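Local coordinates for nitronate monooxygenase family protein (PDB 4QIT) that uses FMN and molecular oxygen to oxidise alkyl nitronates, with the toxin propionate 3-nitronate as the presumed physiological substrate, at residues M226-L235 with L348-R356. The protein carries 1 engineered substitution. Numbering follows the deposited sequence.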
ATOM      1  N   MET A 226       9.498   2.991  10.636  1.00  8.98           N
ATOM      2  CA  MET A 226       9.886   4.229  11.328  1.00  8.34           C
ATOM      3  C   MET A 226      10.406   3.987  12.747  1.00 10.96           C
ATOM      4  O   MET A 226      10.885   4.911  13.408  1.00 11.21           O
ATOM      5  CB  MET A 226       8.682   5.177  11.409  1.00  9.17           C
ATOM      6  CG  MET A 226       8.111   5.575  10.038  1.00  9.44           C
ATOM      7  SD  MET A 226       9.285   6.527   9.059  1.00 10.15           S
ATOM      8  CE  MET A 226       9.290   8.039  10.013  1.00 12.82           C
ATOM      9  N   ASP A 227      10.281   2.756  13.226  1.00  8.63           N
ATOM     10  CA  ASP A 227      10.648   2.453  14.604  1.00 11.36           C
ATOM     11  C   ASP A 227      10.955   0.963  14.770  1.00 10.04           C
ATOM     12  O   ASP A 227      10.815   0.189  13.818  1.00  9.42           O
ATOM     13  CB  ASP A 227       9.579   2.954  15.593  1.00 11.32           C
ATOM     14  CG  ASP A 227       8.201   2.355  15.345  1.00 14.48           C
ATOM     15  OD1 ASP A 227       8.081   1.325  14.657  1.00 11.41           O
ATOM     16  OD2 ASP A 227       7.211   2.921  15.861  1.00 17.12           O
ATOM     17  N   GLY A 228      11.409   0.563  15.955  1.00 10.66           N
ATOM     18  CA  GLY A 228      11.780  -0.827  16.147  1.00 10.12           C
ATOM     19  C   GLY A 228      10.625  -1.803  16.021  1.00 10.15           C
ATOM     20  O   GLY A 228      10.837  -2.946  15.621  1.00 10.09           O
ATOM     21  N   ARG A 229       9.413  -1.374  16.377  1.00 10.53           N
ATOM     22  CA  ARG A 229       8.223  -2.203  16.155  1.00 10.43           C
ATOM     23  C   ARG A 229       8.054  -2.528  14.669  1.00  9.88           C
ATOM     24  O   ARG A 229       7.773  -3.675  14.312  1.00 10.31           O
ATOM     25  CB  ARG A 229       6.957  -1.523  16.697  1.00 12.06           C
ATOM     26  CG  ARG A 229       6.755  -1.680  18.203  1.00 13.36           C
ATOM     27  CD  ARG A 229       5.395  -1.132  18.573  1.00 13.61           C
ATOM     28  NE  ARG A 229       5.090  -1.244  19.996  1.00 16.99           N
ATOM     29  CZ  ARG A 229       4.443  -2.269  20.544  1.00 17.90           C
ATOM     30  NH1 ARG A 229       4.039  -3.283  19.794  1.00 16.80           N
ATOM     31  NH2 ARG A 229       4.199  -2.284  21.850  1.00 23.82           N
ATOM     32  N   GLY A 230       8.246  -1.529  13.805  1.00  9.66           N
ATOM     33  CA  GLY A 230       8.229  -1.753  12.360  1.00  9.68           C
ATOM     34  C   GLY A 230       9.316  -2.717  11.900  1.00 10.28           C
ATOM     35  O   GLY A 230       9.088  -3.572  11.036  1.00  8.91           O
ATOM     36  N   ILE A 231      10.507  -2.594  12.479  1.00  9.88           N
ATOM     37  CA  ILE A 231      11.588  -3.520  12.165  1.00  8.86           C
ATOM     38  C   ILE A 231      11.237  -4.948  12.579  1.00 10.06           C
ATOM     39  O   ILE A 231      11.387  -5.885  11.796  1.00  9.62           O
ATOM     40  CB  ILE A 231      12.922  -3.080  12.803  1.00  9.82           C
ATOM     41  CG1 ILE A 231      13.242  -1.637  12.401  1.00  9.31           C
ATOM     42  CG2 ILE A 231      14.033  -4.025  12.380  1.00 12.05           C
ATOM     43  CD1 ILE A 231      14.596  -1.147  12.916  1.00 10.33           C
ATOM     44  N   ARG A 232      10.729  -5.103  13.798  1.00 10.48           N
ATOM     45  CA  ARG A 232      10.326  -6.410  14.290  1.00 11.90           C
ATOM     46  C   ARG A 232       9.250  -7.016  13.403  1.00 10.42           C
ATOM     47  O   ARG A 232       9.298  -8.211  13.107  1.00 10.41           O
ATOM     48  CB  ARG A 232       9.871  -6.313  15.749  1.00 11.30           C
ATOM     49  CG  ARG A 232      11.034  -6.021  16.707  1.00 14.33           C
ATOM     50  CD  ARG A 232      10.544  -5.649  18.114  1.00 17.45           C
ATOM     51  NE  ARG A 232       9.797  -6.733  18.747  1.00 19.34           N
ATOM     52  CZ  ARG A 232      10.347  -7.669  19.519  1.00 22.39           C
ATOM     53  NH1 ARG A 232      11.652  -7.654  19.766  1.00 21.37           N
ATOM     54  NH2 ARG A 232       9.590  -8.617  20.052  1.00 24.42           N
ATOM     55  N   ALA A 233       8.306  -6.192  12.947  1.00  9.67           N
ATOM     56  CA  ALA A 233       7.247  -6.696  12.071  1.00  9.47           C
ATOM     57  C   ALA A 233       7.827  -7.189  10.746  1.00 10.01           C
ATOM     58  O   ALA A 233       7.450  -8.257  10.257  1.00 10.31           O
ATOM     59  CB  ALA A 233       6.180  -5.625  11.830  1.00  9.24           C
ATOM     60  N   ALA A 234       8.742  -6.411  10.169  1.00  9.52           N
ATOM     61  CA  ALA A 234       9.421  -6.811   8.932  1.00  9.09           C
ATOM     62  C   ALA A 234      10.133  -8.150   9.102  1.00 10.16           C
ATOM     63  O   ALA A 234      10.062  -9.021   8.225  1.00 10.66           O
ATOM     64  CB  ALA A 234      10.411  -5.751   8.511  1.00  9.87           C
ATOM     65  N   LEU A 235      10.811  -8.321  10.232  1.00 10.42           N
ATOM     66  CA  LEU A 235      11.490  -9.580  10.497  1.00 11.89           C
ATOM     67  C   LEU A 235      10.503 -10.740  10.667  1.00 11.50           C
ATOM     68  O   LEU A 235      10.774 -11.854  10.218  1.00 12.27           O
ATOM     69  CB  LEU A 235      12.392  -9.446  11.730  1.00 11.12           C
ATOM     70  CG  LEU A 235      13.454  -8.346  11.621  1.00 13.89           C
ATOM     71  CD1 LEU A 235      14.332  -8.328  12.862  1.00 13.55           C
ATOM     72  CD2 LEU A 235      14.305  -8.512  10.373  1.00 14.38           C
ATOM     73  N   LEU A 348      19.960   5.539  15.172  1.00 10.59           N
ATOM     74  CA  LEU A 348      20.333   4.142  14.981  1.00  9.92           C
ATOM     75  C   LEU A 348      20.287   3.372  16.314  1.00 12.54           C
ATOM     76  O   LEU A 348      19.649   2.317  16.413  1.00 13.01           O
ATOM     77  CB  LEU A 348      21.701   4.040  14.294  1.00 11.57           C
ATOM     78  CG  LEU A 348      22.066   2.740  13.574  1.00 11.61           C
ATOM     79  CD1 LEU A 348      22.392   1.611  14.553  1.00 15.56           C
ATOM     80  CD2 LEU A 348      20.946   2.310  12.606  1.00 13.11           C
ATOM     81  N   ARG A 349      20.934   3.925  17.337  1.00 13.91           N
ATOM     82  CA  ARG A 349      20.939   3.365  18.687  1.00 14.71           C
ATOM     83  C   ARG A 349      19.516   3.115  19.195  1.00 13.81           C
ATOM     84  O   ARG A 349      19.210   2.044  19.738  1.00 13.51           O
ATOM     85  CB  ARG A 349      21.652   4.361  19.610  1.00 17.88           C
ATOM     86  CG  ARG A 349      22.401   3.785  20.796  1.00 35.24           C
ATOM     87  CD  ARG A 349      23.228   4.886  21.470  1.00 30.00           C
ATOM     88  NE  ARG A 349      24.158   5.491  20.528  1.00 26.09           N
ATOM     89  CZ  ARG A 349      24.287   6.797  20.289  1.00 21.57           C
ATOM     90  NH1 ARG A 349      23.552   7.699  20.926  1.00 23.78           N
ATOM     91  NH2 ARG A 349      25.177   7.199  19.395  1.00 18.27           N
ATOM     92  N   THR A 350      18.655   4.108  19.007  1.00 12.97           N
ATOM     93  CA  THR A 350      17.276   4.046  19.470  1.00 12.82           C
ATOM     94  C   THR A 350      16.492   2.946  18.756  1.00 13.09           C
ATOM     95  O   THR A 350      15.735   2.199  19.382  1.00 12.84           O
ATOM     96  CB  THR A 350      16.580   5.408  19.290  1.00 13.53           C
ATOM     97  OG1 THR A 350      17.269   6.405  20.071  1.00 14.88           O
ATOM     98  CG2 THR A 350      15.138   5.333  19.746  1.00 14.79           C
ATOM     99  N   LEU A 351      16.673   2.851  17.442  1.00 11.14           N
ATOM    100  CA  LEU A 351      16.059   1.779  16.666  1.00 11.60           C
ATOM    101  C   LEU A 351      16.489   0.398  17.136  1.00 12.71           C
ATOM    102  O   LEU A 351      15.669  -0.523  17.195  1.00 13.03           O
ATOM    103  CB  LEU A 351      16.378   1.952  15.183  1.00 11.12           C
ATOM    104  CG  LEU A 351      15.749   3.190  14.530  1.00  9.17           C
ATOM    105  CD1 LEU A 351      16.337   3.365  13.148  1.00 11.29           C
ATOM    106  CD2 LEU A 351      14.231   3.070  14.454  1.00 11.67           C
ATOM    107  N   VAL A 352      17.765   0.246  17.478  1.00 11.22           N
ATOM    108  CA  VAL A 352      18.254  -1.033  17.991  1.00 12.87           C
ATOM    109  C   VAL A 352      17.635  -1.377  19.346  1.00 14.64           C
ATOM    110  O   VAL A 352      17.251  -2.523  19.586  1.00 15.45           O
ATOM    111  CB  VAL A 352      19.794  -1.050  18.087  1.00 13.24           C
ATOM    112  CG1 VAL A 352      20.281  -2.311  18.803  1.00 18.03           C
ATOM    113  CG2 VAL A 352      20.400  -0.941  16.686  1.00 15.24           C
ATOM    114  N   GLU A 353      17.517  -0.384  20.224  1.00 12.92           N
ATOM    115  CA  GLU A 353      16.875  -0.598  21.521  1.00 17.06           C
ATOM    116  C   GLU A 353      15.421  -1.023  21.318  1.00 15.57           C
ATOM    117  O   GLU A 353      14.927  -1.943  21.985  1.00 17.18           O
ATOM    118  CB  GLU A 353      16.937   0.671  22.380  1.00 16.31           C
ATOM    119  CG  GLU A 353      16.375   0.488  23.782  1.00 25.96           C
ATOM    120  CD  GLU A 353      16.169   1.803  24.517  1.00 39.56           C
ATOM    121  OE1 GLU A 353      16.698   2.838  24.054  1.00 46.86           O
ATOM    122  OE2 GLU A 353      15.473   1.799  25.557  1.00 49.09           O
ATOM    123  N   GLU A 354      14.739  -0.363  20.386  1.00 15.58           N
ATOM    124  CA  GLU A 354      13.348  -0.686  20.096  1.00 14.84           C
ATOM    125  C   GLU A 354      13.216  -2.076  19.464  1.00 14.18           C
ATOM    126  O   GLU A 354      12.255  -2.791  19.729  1.00 18.70           O
ATOM    127  CB  GLU A 354      12.718   0.405  19.206  1.00 15.08           C
ATOM    128  CG  GLU A 354      12.559   1.753  19.904  1.00 15.35           C
ATOM    129  CD  GLU A 354      12.165   2.907  18.984  1.00 15.00           C
ATOM    130  OE1 GLU A 354      12.216   2.770  17.730  1.00 11.72           O
ATOM    131  OE2 GLU A 354      11.823   3.984  19.530  1.00 16.95           O
ATOM    132  N   LEU A 355      14.194  -2.456  18.644  1.00 14.78           N
ATOM    133  CA  LEU A 355      14.213  -3.771  17.999  1.00 15.18           C
ATOM    134  C   LEU A 355      14.370  -4.905  19.016  1.00 18.74           C
ATOM    135  O   LEU A 355      13.754  -5.966  18.887  1.00 18.47           O
ATOM    136  CB  LEU A 355      15.329  -3.826  16.949  1.00 16.93           C
ATOM    137  CG  LEU A 355      15.765  -5.182  16.386  1.00 16.59           C
ATOM    138  CD1 LEU A 355      14.588  -5.921  15.750  1.00 17.43           C
ATOM    139  CD2 LEU A 355      16.892  -5.012  15.373  1.00 17.20           C
ATOM    140  N   ARG A 356      15.191  -4.674  20.033  1.00 18.97           N
ATOM    141  CA  ARG A 356      15.405  -5.683  21.068  1.00 20.88           C
ATOM    142  C   ARG A 356      14.159  -5.908  21.914  1.00 25.00           C
ATOM    143  O   ARG A 356      13.943  -7.007  22.427  1.00 25.43           O
ATOM    144  CB  ARG A 356      16.576  -5.279  21.957  1.00 25.47           C
ATOM    145  CG  ARG A 356      17.916  -5.405  21.274  1.00 26.93           C
ATOM    146  CD  ARG A 356      18.982  -4.671  22.062  1.00 34.32           C
ATOM    147  NE  ARG A 356      20.309  -4.873  21.496  1.00 33.16           N
ATOM    148  CZ  ARG A 356      21.370  -4.131  21.794  1.00 30.52           C
ATOM    149  NH1 ARG A 356      21.260  -3.119  22.647  1.00 31.47           N
ATOM    150  NH2 ARG A 356      22.538  -4.393  21.226  1.00 32.63           N
TER
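Gly228 packs against Glu354 and Leu355 where helices 228-235 and 344-355 cross; the axes of the short segments approach to 8.0 Å at -56°. Gly228 has no side chain to hold the backbones apart, and its CA lies 3.4 Å from Glu354 CB.

Two hydrogen bonds link the helices. Gly228 N, a first-turn amide without an i-4 helical acceptor, donates to Glu354 OE1 at 2.9 Å; the oxygen is approached on its anti side, 29° out of the carboxylate plane. Glu354 OE2 forms a salt bridge with Arg340, which lies in a loop, so the carboxylate ties that loop to the helix start. Asp227 is the N-cap, its short carboxylate able to reach the amide three residues on: OD1 accepts from Gly230 N, while OD2 pairs with Arg209 of the second subunit. Arg232, one turn beyond Gly228, bends at chi3 and brings NH1 within 2.8 Å of Leu355 O, a carbonyl at the C-terminal end of helix 344-355 that lies in the guanidinium plane. Its NE pairs with Glu236 of the second subunit.

Branched apolar side chains suit the barrel-facing side. Leu355, with CG anti to its backbone N (chi1 165°), sets CD1 against both Ile231 CG2 (3.9 Å) and Leu235 CD1 (3.8 Å), crossing both side chains at about a right angle; the methylenes of Arg232 extend this patch. Leu351 CD2 rests on Asp227 CA at 3.6 Å, and Leu351 and Ile231 reach Ile21 of the barrel wall.

This packs the C-terminal helix against the helix following strand 219-222, outside the FMN-binding TIM barrel, beside the dimer interface.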